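Local coordinates for protein DNMT2 (Spodoptera frugiperda, PDB 4H0N) that probably methylates a cytosine in the anticodon loop of tRNA(Asp) and probably also DNA cytosines, and binds S-adenosyl-L-homocysteine in this crystal, at residues 98-103 with 129-134; 104-109 with 133-138; 112-117 with 165-170. The protein carries 3 engineered substitutions. One frame throughout, in Å; residues are numbered along the deposited sequence.

Contact 1. Residues 98-103 with 129-134. With SAH (S-adenosyl-L-homocysteine), chain E.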
loop_
_atom_site.group_PDB
_atom_site.type_symbol
_atom_site.label_atom_id
_atom_site.label_comp_id
_atom_site.label_asym_id
_atom_site.label_seq_id
_atom_site.Cartn_x
_atom_site.Cartn_y
_atom_site.Cartn_z
ATOM N N SER A 98 -12.117 -2.824 -12.539
ATOM C CA SER A 98 -11.608 -3.606 -13.650
ATOM C C SER A 98 -11.391 -5.053 -13.239
ATOM O O SER A 98 -11.128 -5.910 -14.078
ATOM C CB SER A 98 -10.290 -2.994 -14.122
ATOM O OG SER A 98 -10.250 -1.606 -13.815
ATOM N N PHE A 99 -11.516 -5.316 -11.941
ATOM C CA PHE A 99 -11.158 -6.609 -11.360
ATOM C C PHE A 99 -12.004 -7.772 -11.872
ATOM O O PHE A 99 -11.505 -8.891 -12.030
ATOM C CB PHE A 99 -11.233 -6.542 -9.834
ATOM C CG PHE A 99 -10.548 -7.685 -9.147
ATOM C CD1 PHE A 99 -9.218 -7.965 -9.410
ATOM C CD2 PHE A 99 -11.227 -8.475 -8.233
ATOM C CE1 PHE A 99 -8.577 -9.021 -8.782
ATOM C CE2 PHE A 99 -10.592 -9.533 -7.602
ATOM C CZ PHE A 99 -9.267 -9.806 -7.877
ATOM N N LEU A 100 -13.282 -7.505 -12.123
ATOM C CA LEU A 100 -14.189 -8.522 -12.642
ATOM C C LEU A 100 -13.678 -9.132 -13.946
ATOM O O LEU A 100 -13.942 -10.298 -14.238
ATOM C CB LEU A 100 -15.589 -7.945 -12.856
ATOM C CG LEU A 100 -16.469 -7.864 -11.611
ATOM C CD1 LEU A 100 -17.907 -7.572 -12.002
ATOM C CD2 LEU A 100 -16.379 -9.147 -10.799
ATOM N N TYR A 101 -12.954 -8.335 -14.726
ATOM C CA TYR A 101 -12.371 -8.806 -15.969
ATOM C C TYR A 101 -11.322 -9.885 -15.721
ATOM O O TYR A 101 -11.221 -10.846 -16.486
ATOM C CB TYR A 101 -11.749 -7.650 -16.744
ATOM C CG TYR A 101 -11.034 -8.096 -17.991
ATOM C CD1 TYR A 101 -9.644 -8.116 -18.053
ATOM C CD2 TYR A 101 -11.751 -8.518 -19.108
ATOM C CE1 TYR A 101 -8.990 -8.524 -19.196
ATOM C CE2 TYR A 101 -11.102 -8.932 -20.257
ATOM C CZ TYR A 101 -9.723 -8.931 -20.297
ATOM O OH TYR A 101 -9.078 -9.341 -21.440
ATOM N N LEU A 102 -10.546 -9.723 -14.653
ATOM C CA LEU A 102 -9.506 -10.690 -14.312
ATOM C C LEU A 102 -10.103 -12.033 -13.920
ATOM O O LEU A 102 -9.708 -13.070 -14.453
ATOM C CB LEU A 102 -8.613 -10.159 -13.191
ATOM C CG LEU A 102 -7.807 -8.910 -13.547
ATOM C CD1 LEU A 102 -6.835 -8.564 -12.433
ATOM C CD2 LEU A 102 -7.075 -9.088 -14.872
ATOM N N ILE A 103 -11.052 -12.002 -12.988
ATOM C CA ILE A 103 -11.763 -13.199 -12.556
ATOM C C ILE A 103 -12.279 -13.978 -13.757
ATOM O O ILE A 103 -12.211 -15.210 -13.795
ATOM C CB ILE A 103 -12.950 -12.838 -11.647
ATOM C CG1 ILE A 103 -12.447 -12.164 -10.365
ATOM C CG2 ILE A 103 -13.781 -14.072 -11.326
ATOM C CD1 ILE A 103 -13.551 -11.673 -9.450
ATOM N N ARG A 129 -15.106 -10.933 -3.585
ATOM C CA ARG A 129 -14.193 -11.895 -2.987
ATOM C C ARG A 129 -14.744 -13.306 -3.109
ATOM O O ARG A 129 -14.024 -14.219 -3.506
ATOM C CB ARG A 129 -13.913 -11.544 -1.525
ATOM C CG ARG A 129 -13.074 -12.563 -0.776
ATOM C CD ARG A 129 -13.944 -13.409 0.131
ATOM N NE ARG A 129 -13.266 -14.630 0.560
ATOM C CZ ARG A 129 -13.889 -15.731 0.970
ATOM N NH1 ARG A 129 -15.215 -15.772 1.012
ATOM N NH2 ARG A 129 -13.186 -16.796 1.330
ATOM N N ASN A 130 -16.022 -13.479 -2.786
ATOM C CA ASN A 130 -16.647 -14.794 -2.884
ATOM C C ASN A 130 -16.576 -15.357 -4.299
ATOM O O ASN A 130 -16.364 -16.552 -4.490
ATOM C CB ASN A 130 -18.092 -14.757 -2.396
ATOM C CG ASN A 130 -18.195 -14.504 -0.903
ATOM O OD1 ASN A 130 -17.205 -14.589 -0.176
ATOM N ND2 ASN A 130 -19.400 -14.199 -0.438
ATOM N N LEU A 131 -16.746 -14.487 -5.287
ATOM C CA LEU A 131 -16.664 -14.891 -6.680
ATOM C C LEU A 131 -15.232 -15.222 -7.033
ATOM O O LEU A 131 -14.963 -16.218 -7.701
ATOM C CB LEU A 131 -17.142 -13.771 -7.594
ATOM C CG LEU A 131 -17.355 -14.211 -9.041
ATOM C CD1 LEU A 131 -18.594 -15.088 -9.121
ATOM C CD2 LEU A 131 -17.471 -13.015 -9.966
ATOM N N PHE A 132 -14.318 -14.371 -6.583
ATOM C CA PHE A 132 -12.908 -14.520 -6.911
ATOM C C PHE A 132 -12.326 -15.828 -6.391
ATOM O O PHE A 132 -11.584 -16.509 -7.094
ATOM C CB PHE A 132 -12.108 -13.340 -6.372
ATOM C CG PHE A 132 -10.639 -13.594 -6.318
ATOM C CD1 PHE A 132 -9.882 -13.603 -7.477
ATOM C CD2 PHE A 132 -10.012 -13.834 -5.106
ATOM C CE1 PHE A 132 -8.523 -13.845 -7.429
ATOM C CE2 PHE A 132 -8.657 -14.078 -5.050
ATOM C CZ PHE A 132 -7.909 -14.082 -6.210
ATOM N N ILE A 133 -12.664 -16.172 -5.155
ATOM C CA ILE A 133 -12.216 -17.421 -4.555
ATOM C C ILE A 133 -12.824 -18.594 -5.309
ATOM O O ILE A 133 -12.170 -19.612 -5.555
ATOM C CB ILE A 133 -12.633 -17.501 -3.068
ATOM C CG1 ILE A 133 -11.828 -16.499 -2.231
ATOM C CG2 ILE A 133 -12.492 -18.922 -2.527
ATOM C CD1 ILE A 133 -10.326 -16.535 -2.477
ATOM N N ASP A 134 -14.087 -18.427 -5.678
ATOM C CA ASP A 134 -14.833 -19.436 -6.411
ATOM C C ASP A 134 -14.197 -19.732 -7.767
ATOM O O ASP A 134 -14.228 -20.866 -8.239
ATOM C CB ASP A 134 -16.264 -18.961 -6.616
ATOM C CG ASP A 134 -17.123 -19.997 -7.285
ATOM O OD1 ASP A 134 -17.782 -20.766 -6.551
ATOM O OD2 ASP A 134 -17.135 -20.044 -8.536
HETATM N N SAH E . 0.326 -1.267 -5.588
HETATM C CA SAH E . 0.626 -0.115 -6.431
HETATM C CB SAH E . -0.622 0.696 -6.802
HETATM C CG SAH E . -1.971 0.249 -6.244
HETATM S SD SAH E . -3.176 1.605 -6.270
HETATM C C SAH E . 1.717 0.773 -5.825
HETATM O O SAH E . 1.684 2.000 -5.940
HETATM O OXT SAH E . 2.670 0.289 -5.218
HETATM C "C5'" SAH E . -3.937 1.029 -7.811
HETATM C "C4'" SAH E . -3.370 1.677 -9.075
HETATM O "O4'" SAH E . -3.840 0.976 -10.211
HETATM C "C3'" SAH E . -3.780 3.132 -9.264
HETATM O "O3'" SAH E . -2.651 3.966 -9.119
HETATM C "C2'" SAH E . -4.333 3.230 -10.678
HETATM O "O2'" SAH E . -3.646 4.201 -11.433
HETATM C "C1'" SAH E . -4.102 1.858 -11.286
HETATM N N9 SAH E . -5.275 1.393 -12.055
HETATM C C8 SAH E . -6.597 1.532 -11.715
HETATM N N7 SAH E . -7.355 0.967 -12.684
HETATM C C5 SAH E . -6.539 0.471 -13.641
HETATM C C6 SAH E . -6.786 -0.196 -14.836
HETATM N N6 SAH E . -8.033 -0.452 -15.218
HETATM N N1 SAH E . -5.725 -0.593 -15.625
HETATM C C2 SAH E . -4.430 -0.325 -15.228
HETATM N N3 SAH E . -4.191 0.339 -14.042
HETATM C C4 SAH E . -5.228 0.732 -13.259
#
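F99, L100 and I103 of helix 99-105 pack against L131 and F132 of helix 127-138, and the contacts between the two segments are all apolar. The two short helix segments run nearly the same way, with 24° between their directions; their axes stay 10.3 Å apart, and the space between them is bridged by F99, I103, L131 and F132.

The aromatic component is F99 with F132. Their ring planes differ by 44°, which makes the pair neither a parallel stack nor a T-shape; F99 CZ approaches F132 CD1 at 3.9 Å. Both rings reach this position because CG stands anti to the backbone N (chi1 -165° for F99). M117 of strand 114-119 lies against the two rings.

The aliphatic component centres on I103. Its CD1 meets F132 CB at 3.8 Å, while CG1 sits near the plane of the F132 ring, at its edge. The other branch, CG2, touches L131 CD2 at 4.1 Å, and L100 CD2 reaches that same methyl at an equal distance, its side chain crossing that of L131 at about a right angle.

The polar component points elsewhere: S98 OG, part of the S-adenosyl-L-homocysteine pocket of this structure, accepts a weak bond from N6 of the ligand's adenine, 2.9 Å away. Two neighbouring helices packed on one sheet are characteristic of the Rossmann-like fold of class I methyltransferases.

Contact 2. Residues 104-109 with 133-138. With CA (calcium ion), chain F.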
loop_
_atom_site.group_PDB
_atom_site.type_symbol
_atom_site.label_atom_id
_atom_site.label_comp_id
_atom_site.label_asym_id
_atom_site.label_seq_id
_atom_site.Cartn_x
_atom_site.Cartn_y
_atom_site.Cartn_z
ATOM N N GLY A 104 -12.778 -13.245 -14.746
ATOM C CA GLY A 104 -13.239 -13.842 -15.981
ATOM C C GLY A 104 -12.139 -14.609 -16.684
ATOM O O GLY A 104 -12.259 -15.813 -16.859
ATOM N N ILE A 105 -11.058 -13.924 -17.049
ATOM C CA ILE A 105 -10.022 -14.513 -17.890
ATOM C C ILE A 105 -9.110 -15.502 -17.183
ATOM O O ILE A 105 -8.112 -15.926 -17.759
ATOM C CB ILE A 105 -9.106 -13.444 -18.531
ATOM C CG1 ILE A 105 -8.379 -12.644 -17.450
ATOM C CG2 ILE A 105 -9.892 -12.541 -19.469
ATOM C CD1 ILE A 105 -7.188 -11.875 -17.971
ATOM N N LEU A 106 -9.430 -15.874 -15.951
ATOM C CA LEU A 106 -8.537 -16.750 -15.196
ATOM C C LEU A 106 -8.414 -18.160 -15.791
ATOM O O LEU A 106 -7.323 -18.731 -15.839
ATOM C CB LEU A 106 -8.955 -16.815 -13.725
ATOM C CG LEU A 106 -7.885 -17.362 -12.775
ATOM C CD1 LEU A 106 -6.533 -16.683 -13.004
ATOM C CD2 LEU A 106 -8.337 -17.184 -11.336
ATOM N N ASP A 107 -9.529 -18.711 -16.257
ATOM C CA ASP A 107 -9.550 -20.069 -16.793
ATOM C C ASP A 107 -8.723 -20.229 -18.070
ATOM O O ASP A 107 -8.487 -21.348 -18.528
ATOM C CB ASP A 107 -10.990 -20.505 -17.060
ATOM C CG ASP A 107 -11.696 -19.596 -18.042
ATOM O OD1 ASP A 107 -11.499 -18.373 -17.944
ATOM O OD2 ASP A 107 -12.436 -20.098 -18.913
ATOM N N GLN A 108 -8.295 -19.118 -18.655
ATOM C CA GLN A 108 -7.510 -19.178 -19.878
ATOM C C GLN A 108 -6.134 -18.563 -19.684
ATOM O O GLN A 108 -5.447 -18.226 -20.648
ATOM C CB GLN A 108 -8.257 -18.509 -21.026
ATOM C CG GLN A 108 -8.945 -17.231 -20.620
ATOM C CD GLN A 108 -10.089 -16.877 -21.543
ATOM O OE1 GLN A 108 -10.758 -17.759 -22.082
ATOM N NE2 GLN A 108 -10.326 -15.581 -21.726
ATOM N N LEU A 109 -5.740 -18.411 -18.425
ATOM C CA LEU A 109 -4.377 -18.023 -18.097
ATOM C C LEU A 109 -3.619 -19.293 -17.737
ATOM O O LEU A 109 -3.158 -19.461 -16.606
ATOM C CB LEU A 109 -4.359 -17.009 -16.951
ATOM C CG LEU A 109 -5.039 -15.672 -17.287
ATOM C CD1 LEU A 109 -4.965 -14.674 -16.137
ATOM C CD2 LEU A 109 -4.460 -15.063 -18.559
ATOM N N ILE A 133 -12.664 -16.172 -5.155
ATOM C CA ILE A 133 -12.216 -17.421 -4.555
ATOM C C ILE A 133 -12.824 -18.594 -5.309
ATOM O O ILE A 133 -12.170 -19.612 -5.555
ATOM C CB ILE A 133 -12.633 -17.501 -3.068
ATOM C CG1 ILE A 133 -11.828 -16.499 -2.231
ATOM C CG2 ILE A 133 -12.492 -18.922 -2.527
ATOM C CD1 ILE A 133 -10.326 -16.535 -2.477
ATOM N N ASP A 134 -14.087 -18.427 -5.678
ATOM C CA ASP A 134 -14.833 -19.436 -6.411
ATOM C C ASP A 134 -14.197 -19.732 -7.767
ATOM O O ASP A 134 -14.228 -20.866 -8.239
ATOM C CB ASP A 134 -16.264 -18.961 -6.616
ATOM C CG ASP A 134 -17.123 -19.997 -7.285
ATOM O OD1 ASP A 134 -17.782 -20.766 -6.551
ATOM O OD2 ASP A 134 -17.135 -20.044 -8.536
ATOM N N LYS A 135 -13.627 -18.706 -8.391
ATOM C CA LYS A 135 -12.968 -18.888 -9.673
ATOM C C LYS A 135 -11.633 -19.596 -9.487
ATOM O O LYS A 135 -11.185 -20.327 -10.367
ATOM C CB LYS A 135 -12.766 -17.551 -10.394
ATOM C CG LYS A 135 -12.435 -17.702 -11.875
ATOM C CD LYS A 135 -13.560 -18.444 -12.583
ATOM C CE LYS A 135 -13.141 -18.998 -13.937
ATOM N NZ LYS A 135 -12.963 -17.943 -14.968
ATOM N N LEU A 136 -10.997 -19.379 -8.341
ATOM C CA LEU A 136 -9.754 -20.077 -8.029
ATOM C C LEU A 136 -9.968 -21.596 -7.930
ATOM O O LEU A 136 -9.258 -22.374 -8.572
ATOM C CB LEU A 136 -9.132 -19.545 -6.735
ATOM C CG LEU A 136 -8.613 -18.103 -6.715
ATOM C CD1 LEU A 136 -7.982 -17.787 -5.363
ATOM C CD2 LEU A 136 -7.613 -17.865 -7.830
ATOM N N LYS A 137 -10.946 -22.004 -7.125
ATOM C CA LYS A 137 -11.254 -23.417 -6.941
ATOM C C LYS A 137 -11.564 -24.081 -8.272
ATOM O O LYS A 137 -11.161 -25.214 -8.518
ATOM C CB LYS A 137 -12.453 -23.589 -6.008
ATOM C CG LYS A 137 -12.209 -23.253 -4.553
ATOM C CD LYS A 137 -13.529 -23.276 -3.791
ATOM C CE LYS A 137 -13.379 -23.891 -2.409
ATOM N NZ LYS A 137 -12.372 -23.174 -1.577
ATOM N N GLU A 138 -12.292 -23.363 -9.122
ATOM C CA GLU A 138 -12.695 -23.858 -10.432
ATOM C C GLU A 138 -11.488 -24.125 -11.313
ATOM O O GLU A 138 -11.510 -25.036 -12.143
ATOM C CB GLU A 138 -13.597 -22.831 -11.119
ATOM C CG GLU A 138 -15.001 -23.315 -11.435
ATOM C CD GLU A 138 -15.980 -22.167 -11.614
ATOM O OE1 GLU A 138 -15.751 -21.310 -12.495
ATOM O OE2 GLU A 138 -16.972 -22.113 -10.860
HETATM CA CA CA F . -13.537 -17.336 -18.942
#
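K135 reaches from helix 127-138 across to L106, D107 and G104, and its side chain supplies the largest single share of the contact. At CB it leaves its helix in the direction of the partner segment, with CG anti to the backbone N (chi1 -164°). CG lies 4.0 Å from L106 CB, and the two side chains run alongside one another, pointing opposite ways. Bends at chi2 and chi4 then steer the chain toward the calcium site: CE passes D107 CB at 4.1 Å, and NZ ends among oxygens.

NZ lies near three oxygens, two of which it bonds. The carbonyl oxygen of I103 takes a hydrogen bond from NZ; D107 OD1 forms a weak, salt-bridged one at 3.3 Å from K135 NZ; and G104 O is close, though at an angle too poor for a bond. The same G104 O and D107 OD1 bind the calcium ion, OD1 at 2.5 Å and the carbonyl at a longer 2.9 Å. With calcium and lysine both drawing on OD1, the carboxylate probably carries its negative charge here.

Beneath this polar end, L106 CD2 meets L136 CD2 at 3.6 Å, and here the side chains cross obliquely. L136 continues the apolar layer inward, onto F141 of strand 141-148 and onto C164 and A166 of strand 161-168. On the other flank, I105 and L109 rest on I65 of helix 62-67, so the end of helix 99-105 and the turn after it lie between that helix and helix 127-138.

Contact 3. Residues 112-117 with 165-170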
loop_
_atom_site.group_PDB
_atom_site.type_symbol
_atom_site.label_atom_id
_atom_site.label_comp_id
_atom_site.label_asym_id
_atom_site.label_seq_id
_atom_site.Cartn_x
_atom_site.Cartn_y
_atom_site.Cartn_z
ATOM N N VAL A 112 -0.155 -19.223 -15.896
ATOM C CA VAL A 112 -0.071 -18.590 -14.586
ATOM C C VAL A 112 -0.151 -19.594 -13.434
ATOM O O VAL A 112 -1.150 -20.293 -13.271
ATOM C CB VAL A 112 -1.148 -17.515 -14.417
ATOM C CG1 VAL A 112 -1.064 -16.904 -13.030
ATOM C CG2 VAL A 112 -0.982 -16.442 -15.483
ATOM N N ASP A 113 0.918 -19.651 -12.637
ATOM C CA ASP A 113 1.023 -20.612 -11.538
ATOM C C ASP A 113 0.833 -19.980 -10.161
ATOM O O ASP A 113 0.261 -20.590 -9.256
ATOM C CB ASP A 113 2.377 -21.329 -11.579
ATOM C CG ASP A 113 2.411 -22.460 -12.586
ATOM O OD1 ASP A 113 1.366 -23.111 -12.788
ATOM O OD2 ASP A 113 3.486 -22.704 -13.170
ATOM N N TYR A 114 1.327 -18.763 -9.998
ATOM C CA TYR A 114 1.280 -18.115 -8.704
ATOM C C TYR A 114 0.598 -16.760 -8.798
ATOM O O TYR A 114 0.913 -15.956 -9.669
ATOM C CB TYR A 114 2.694 -17.939 -8.157
ATOM C CG TYR A 114 3.554 -19.177 -8.246
ATOM C CD1 TYR A 114 4.367 -19.401 -9.351
ATOM C CD2 TYR A 114 3.570 -20.113 -7.218
ATOM C CE1 TYR A 114 5.168 -20.527 -9.435
ATOM C CE2 TYR A 114 4.369 -21.242 -7.292
ATOM C CZ TYR A 114 5.164 -21.445 -8.403
ATOM O OH TYR A 114 5.957 -22.572 -8.482
ATOM N N ILE A 115 -0.337 -16.510 -7.893
ATOM C CA ILE A 115 -1.015 -15.222 -7.843
ATOM C C ILE A 115 -0.909 -14.668 -6.437
ATOM O O ILE A 115 -1.151 -15.385 -5.468
ATOM C CB ILE A 115 -2.509 -15.361 -8.198
ATOM C CG1 ILE A 115 -2.679 -15.881 -9.624
ATOM C CG2 ILE A 115 -3.218 -14.036 -8.061
ATOM C CD1 ILE A 115 -4.130 -16.109 -10.018
ATOM N N LEU A 116 -0.524 -13.399 -6.322
ATOM C CA LEU A 116 -0.598 -12.685 -5.047
ATOM C C LEU A 116 -1.377 -11.395 -5.232
ATOM O O LEU A 116 -1.019 -10.567 -6.066
ATOM C CB LEU A 116 0.796 -12.374 -4.489
ATOM C CG LEU A 116 0.854 -11.781 -3.072
ATOM C CD1 LEU A 116 2.131 -12.229 -2.386
ATOM C CD2 LEU A 116 0.760 -10.255 -3.068
ATOM N N MET A 117 -2.434 -11.225 -4.444
ATOM C CA MET A 117 -3.221 -10.004 -4.501
ATOM C C MET A 117 -3.330 -9.313 -3.148
ATOM O O MET A 117 -3.613 -9.955 -2.141
ATOM C CB MET A 117 -4.620 -10.296 -5.039
ATOM C CG MET A 117 -5.587 -9.126 -4.916
ATOM S SD MET A 117 -7.319 -9.617 -4.983
ATOM C CE MET A 117 -7.292 -11.070 -3.940
ATOM N N THR A 165 -2.787 -15.438 -1.228
ATOM C CA THR A 165 -1.731 -16.134 -1.953
ATOM C C THR A 165 -2.335 -17.365 -2.618
ATOM O O THR A 165 -2.638 -18.351 -1.952
ATOM C CB THR A 165 -0.561 -16.533 -1.034
ATOM O OG1 THR A 165 -1.070 -17.129 0.164
ATOM C CG2 THR A 165 0.266 -15.312 -0.664
ATOM N N ALA A 166 -2.537 -17.288 -3.930
ATOM C CA ALA A 166 -3.181 -18.361 -4.680
ATOM C C ALA A 166 -2.157 -19.090 -5.530
ATOM O O ALA A 166 -1.234 -18.481 -6.069
ATOM C CB ALA A 166 -4.299 -17.814 -5.541
ATOM N N ARG A 167 -2.338 -20.396 -5.659
ATOM C CA ARG A 167 -1.302 -21.259 -6.191
ATOM C C ARG A 167 -1.922 -22.491 -6.862
ATOM O O ARG A 167 -2.959 -22.991 -6.418
ATOM C CB ARG A 167 -0.418 -21.688 -5.030
ATOM C CG ARG A 167 0.926 -22.213 -5.403
ATOM C CD ARG A 167 1.599 -22.748 -4.163
ATOM N NE ARG A 167 2.369 -23.954 -4.447
ATOM C CZ ARG A 167 3.690 -24.021 -4.392
ATOM N NH1 ARG A 167 4.398 -22.952 -4.046
ATOM N NH2 ARG A 167 4.304 -25.161 -4.672
ATOM N N ARG A 168 -1.293 -22.972 -7.934
ATOM C CA ARG A 168 -1.751 -24.188 -8.610
ATOM C C ARG A 168 -1.513 -25.409 -7.733
ATOM O O ARG A 168 -0.443 -25.552 -7.136
ATOM C CB ARG A 168 -1.059 -24.356 -9.964
ATOM C CG ARG A 168 -1.710 -23.562 -11.085
ATOM C CD ARG A 168 -2.654 -24.425 -11.913
ATOM N NE ARG A 168 -3.729 -23.642 -12.524
ATOM C CZ ARG A 168 -3.567 -22.787 -13.533
ATOM N NH1 ARG A 168 -2.364 -22.586 -14.055
ATOM N NH2 ARG A 168 -4.610 -22.127 -14.019
ATOM N N ASN A 169 -2.505 -26.291 -7.653
ATOM C CA ASN A 169 -2.447 -27.388 -6.690
ATOM C C ASN A 169 -1.549 -28.544 -7.077
ATOM O O ASN A 169 -1.349 -29.455 -6.283
ATOM C CB ASN A 169 -3.844 -27.896 -6.308
ATOM C CG ASN A 169 -4.657 -28.375 -7.501
ATOM O OD1 ASN A 169 -4.117 -28.714 -8.555
ATOM N ND2 ASN A 169 -5.973 -28.415 -7.329
ATOM N N ASN A 170 -1.002 -28.508 -8.285
ATOM C CA ASN A 170 -0.121 -29.580 -8.740
ATOM C C ASN A 170 1.351 -29.279 -8.468
ATOM O O ASN A 170 2.240 -30.037 -8.857
ATOM C CB ASN A 170 -0.352 -29.884 -10.218
ATOM C CG ASN A 170 -0.333 -28.639 -11.078
ATOM O OD1 ASN A 170 -0.337 -27.519 -10.568
ATOM N ND2 ASN A 170 -0.328 -28.827 -12.391
#
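Strand 114-119 pairs with strand 161-168 where the mixed sheet changes from parallel to antiparallel, I115 and A166 forming the central pair; the reversed strand lies between 114-119 and 141-148, the topology characteristic of class I methyltransferases. The segment directions differ by 169°. I115 and A166 are a hydrogen-bonded pair: I115 N donates to A166 O at 2.8 Å with an N-H...O angle of 173°, and A166 N returns the bond to I115 O. Y114 with R167 and L116 with T165 flank it as non-hydrogen-bonded pairs. Beyond Y114, R168 N donates to D113 O at 3.1 Å, and R167 CA makes a CA-H...O contact with that same oxygen.

I115 faces L106, just after helix 99-105, and A166 faces helix 127-138, with I115 CB against A166 CB at 4.0 Å. On the opposite face L116 CD1 lies beside T165 CG2, the two side chains pointing the same way, and L331 of helix 321-332 covers both. Y114 and R167 also run side by side there. CE2 of the tyrosine stands over one face of the guanidinium, 3.7 Å from R167 NH1, and that nitrogen sits at the ring edge, in its plane; a 76° angle between the groups excludes a parallel stack. R167 NH1 is hydrogen-bonded to L331 O, while the Y114 ring stacks with F332.

At the strand end, D113 OD1 touches R168 CG at 3.5 Å and lies 4.0 Å from R168 NH1, a long salt bridge. V112 O is close to NH1 but not bonded; R168 NH1 bonds weakly to D110 O, and R168 NE weakly to C139 O. The three backbone bonds thus fix the register, while the long D113-R168 pair is probably a weaker, secondary contribution.

Starting from the N-terminal side, the chain enters helix 99-105 just after the cofactor-binding serine, turns past the calcium ion, and runs through strand 114-119 into helix 127-138. Contact 1 closes the loop between the two helices near their starts, and contact 2 closes it again one or two turns later; the two share I133 and D134 and are joined by the lysine bonding back to the first helix. Contact 3 begins inside those loops, at 112-117, yet ends beyond them at 165-170, so it crosses both. It meets contact 1 at M117 and contact 2 at L106 and I115. Together they fasten two helices to the part of the sheet where reversed strand 161-168 is inserted between 114-119 and 141-148.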